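Local atomic coordinates of ecto-NAD+ glycohydrolase (CD38 molecule) (Bos taurus, PDB entry 3GC6), a protein that belongs to the ADP-ribosyl cyclase family of disulfide-bonded, glycosylated ectoenzymes, with a helical portion joined to a parallel beta-sheet portion. Residues L118-E123 and N144-F149. The protein carries 1 engineered substitution. Residues are numbered along the deposited sequence; the frame is centred on the assembly and turned at random.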
loop_
_atom_site.group_PDB
_atom_site.type_symbol
_atom_site.label_atom_id
_atom_site.label_comp_id
_atom_site.label_asym_id
_atom_site.label_seq_id
_atom_site.Cartn_x
_atom_site.Cartn_y
_atom_site.Cartn_z
ATOM N N LEU A 118 -5.939 -19.752 -8.117
ATOM C CA LEU A 118 -7.057 -20.003 -7.208
ATOM C C LEU A 118 -8.326 -20.452 -7.951
ATOM O O LEU A 118 -8.460 -20.284 -9.183
ATOM C CB LEU A 118 -7.396 -18.772 -6.371
ATOM C CG LEU A 118 -6.210 -18.104 -5.680
ATOM C CD1 LEU A 118 -6.681 -16.960 -4.759
ATOM C CD2 LEU A 118 -5.425 -19.151 -4.872
ATOM N N ARG A 119 -9.239 -21.033 -7.171
ATOM C CA ARG A 119 -10.565 -21.436 -7.629
ATOM C C ARG A 119 -11.585 -20.788 -6.710
ATOM O O ARG A 119 -11.338 -20.626 -5.517
ATOM C CB ARG A 119 -10.703 -22.960 -7.546
ATOM C CG ARG A 119 -9.654 -23.722 -8.344
ATOM C CD ARG A 119 -9.779 -23.380 -9.810
ATOM N NE ARG A 119 -8.847 -24.104 -10.670
ATOM C CZ ARG A 119 -9.083 -25.306 -11.179
ATOM N NH1 ARG A 119 -10.225 -25.932 -10.909
ATOM N NH2 ARG A 119 -8.178 -25.884 -11.962
ATOM N N TRP A 120 -12.735 -20.406 -7.263
ATOM C CA TRP A 120 -13.790 -19.924 -6.410
ATOM C C TRP A 120 -15.128 -20.000 -7.080
ATOM O O TRP A 120 -15.249 -19.932 -8.311
ATOM C CB TRP A 120 -13.518 -18.484 -5.979
ATOM C CG TRP A 120 -13.490 -17.465 -7.144
ATOM C CD1 TRP A 120 -14.525 -16.721 -7.608
ATOM C CD2 TRP A 120 -12.353 -17.122 -7.955
ATOM N NE1 TRP A 120 -14.120 -15.906 -8.658
ATOM C CE2 TRP A 120 -12.784 -16.141 -8.888
ATOM C CE3 TRP A 120 -11.024 -17.550 -7.991
ATOM C CZ2 TRP A 120 -11.931 -15.578 -9.825
ATOM C CZ3 TRP A 120 -10.168 -16.978 -8.915
ATOM C CH2 TRP A 120 -10.624 -15.998 -9.814
ATOM N N CYS A 121 -16.129 -20.180 -6.239
ATOM C CA CYS A 121 -17.531 -20.092 -6.656
ATOM C C CYS A 121 -18.376 -20.007 -5.389
ATOM O O CYS A 121 -17.903 -20.370 -4.297
ATOM C CB CYS A 121 -17.935 -21.289 -7.540
ATOM S SG CYS A 121 -17.964 -22.940 -6.697
ATOM N N GLY A 122 -19.610 -19.538 -5.544
ATOM C CA GLY A 122 -20.543 -19.462 -4.430
ATOM C C GLY A 122 -21.737 -20.373 -4.634
ATOM O O GLY A 122 -21.752 -21.224 -5.523
ATOM N N GLU A 123 -22.763 -20.154 -3.816
ATOM C CA GLU A 123 -23.934 -21.023 -3.810
ATOM C C GLU A 123 -25.107 -20.103 -3.450
ATOM O O GLU A 123 -24.997 -19.327 -2.520
ATOM C CB GLU A 123 -23.725 -22.107 -2.745
ATOM C CG GLU A 123 -24.981 -22.900 -2.380
ATOM C CD GLU A 123 -25.338 -23.981 -3.371
ATOM O OE1 GLU A 123 -24.726 -24.089 -4.462
ATOM O OE2 GLU A 123 -26.273 -24.746 -3.050
ATOM N N ASN A 144 -19.305 -19.083 -15.743
ATOM C CA ASN A 144 -19.021 -19.262 -14.306
ATOM C C ASN A 144 -18.069 -18.157 -13.844
ATOM O O ASN A 144 -17.392 -17.533 -14.681
ATOM C CB ASN A 144 -18.429 -20.642 -14.063
ATOM C CG ASN A 144 -17.073 -20.815 -14.711
ATOM O OD1 ASN A 144 -16.955 -21.399 -15.808
ATOM N ND2 ASN A 144 -16.067 -20.274 -14.089
ATOM N N TYR A 145 -18.057 -17.878 -12.533
ATOM C CA TYR A 145 -17.333 -16.725 -12.020
ATOM C C TYR A 145 -15.801 -16.780 -12.234
ATOM O O TYR A 145 -15.153 -15.728 -12.426
ATOM C CB TYR A 145 -17.721 -16.456 -10.539
ATOM C CG TYR A 145 -19.049 -15.739 -10.504
ATOM C CD1 TYR A 145 -20.252 -16.431 -10.354
ATOM C CD2 TYR A 145 -19.104 -14.370 -10.741
ATOM C CE1 TYR A 145 -21.484 -15.736 -10.390
ATOM C CE2 TYR A 145 -20.303 -13.665 -10.780
ATOM C CZ TYR A 145 -21.496 -14.352 -10.595
ATOM O OH TYR A 145 -22.668 -13.638 -10.674
ATOM N N LEU A 146 -15.222 -17.979 -12.217
ATOM C CA LEU A 146 -13.765 -18.082 -12.419
ATOM C C LEU A 146 -13.405 -17.755 -13.872
ATOM O O LEU A 146 -12.568 -16.897 -14.150
ATOM C CB LEU A 146 -13.267 -19.469 -11.982
ATOM C CG LEU A 146 -11.820 -19.824 -12.322
ATOM C CD1 LEU A 146 -10.902 -18.818 -11.723
ATOM C CD2 LEU A 146 -11.501 -21.256 -11.806
ATOM N N SER A 147 -14.080 -18.409 -14.815
ATOM C CA SER A 147 -13.826 -18.178 -16.239
ATOM C C SER A 147 -14.127 -16.737 -16.649
ATOM O O SER A 147 -13.328 -16.093 -17.365
ATOM C CB SER A 147 -14.689 -19.152 -17.077
ATOM O OG SER A 147 -14.316 -20.491 -16.805
ATOM N N VAL A 148 -15.275 -16.214 -16.195
ATOM C CA VAL A 148 -15.662 -14.856 -16.545
ATOM C C VAL A 148 -14.676 -13.815 -15.978
ATOM O O VAL A 148 -14.336 -12.823 -16.639
ATOM C CB VAL A 148 -17.130 -14.579 -16.177
ATOM C CG1 VAL A 148 -17.433 -13.108 -16.327
ATOM C CG2 VAL A 148 -18.011 -15.437 -17.083
ATOM N N PHE A 149 -14.163 -14.046 -14.773
ATOM C CA PHE A 149 -13.149 -13.148 -14.202
ATOM C C PHE A 149 -11.964 -13.031 -15.170
ATOM O O PHE A 149 -11.511 -11.926 -15.518
ATOM C CB PHE A 149 -12.642 -13.704 -12.871
ATOM C CG PHE A 149 -11.446 -12.976 -12.345
ATOM C CD1 PHE A 149 -11.591 -11.781 -11.624
ATOM C CD2 PHE A 149 -10.176 -13.471 -12.582
ATOM C CE1 PHE A 149 -10.426 -11.088 -11.119
ATOM C CE2 PHE A 149 -9.037 -12.793 -12.100
ATOM C CZ PHE A 149 -9.177 -11.619 -11.369
HETATM O O HOH W 1 -16.609 -20.373 -10.702
#
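Leu118 meets the first turn of helix 145-159 through its backbone, its O lying 3.8 Å from Leu146 CD1, while its side chain packs on helix 20-35. Arg119 touches the same leucine with an aliphatic part of its chain: in one of its two conformers, Arg119 CD comes to 3.4 Å from Leu146 CD2. Trp120 supplies most of the loop's side of the interface, and Leu146 most of the helix's. The tryptophan CG sits between the backbone N and the carbonyl carbon (chi1 63°), and the indole extends across the start of the helix. Leu146 sets CD1 over one face of the Trp120 six-membered ring, 3.7 Å from the centroid; an approach 24° off the ring normal identifies a CH-pi contact. The neighbouring indole edge faces Phe149: Trp120 CZ2 comes to 3.6 Å from Phe149 CB, and the edge is directed at the phenyl face. Planes at 80° and centroids of the Trp120 six-membered ring and the Phe149 ring 5.3 Å apart define a T-shaped pair. Farther round the indole, Trp120 NE1 stands 4.1 Å from Tyr145 CB, but its hydrogen bond goes to Tyr68 OH, which also pairs with Tyr145 O. Cys121, joined to Cys134 by a disulfide, ties the loop covalently just beyond the tryptophan. The indole is thus an anchor in an aromatic cluster with Phe20, Phe51 and Phe55, joining the loop after helix 110-115 to the start of helix 145-159. Polar backbone groups at this largely buried junction are served by one water, which donates to Trp120 O at 2.8 Å and accepts from Leu146 N, giving a partner both to the loop carbonyl and to an N-H of the first helical turn.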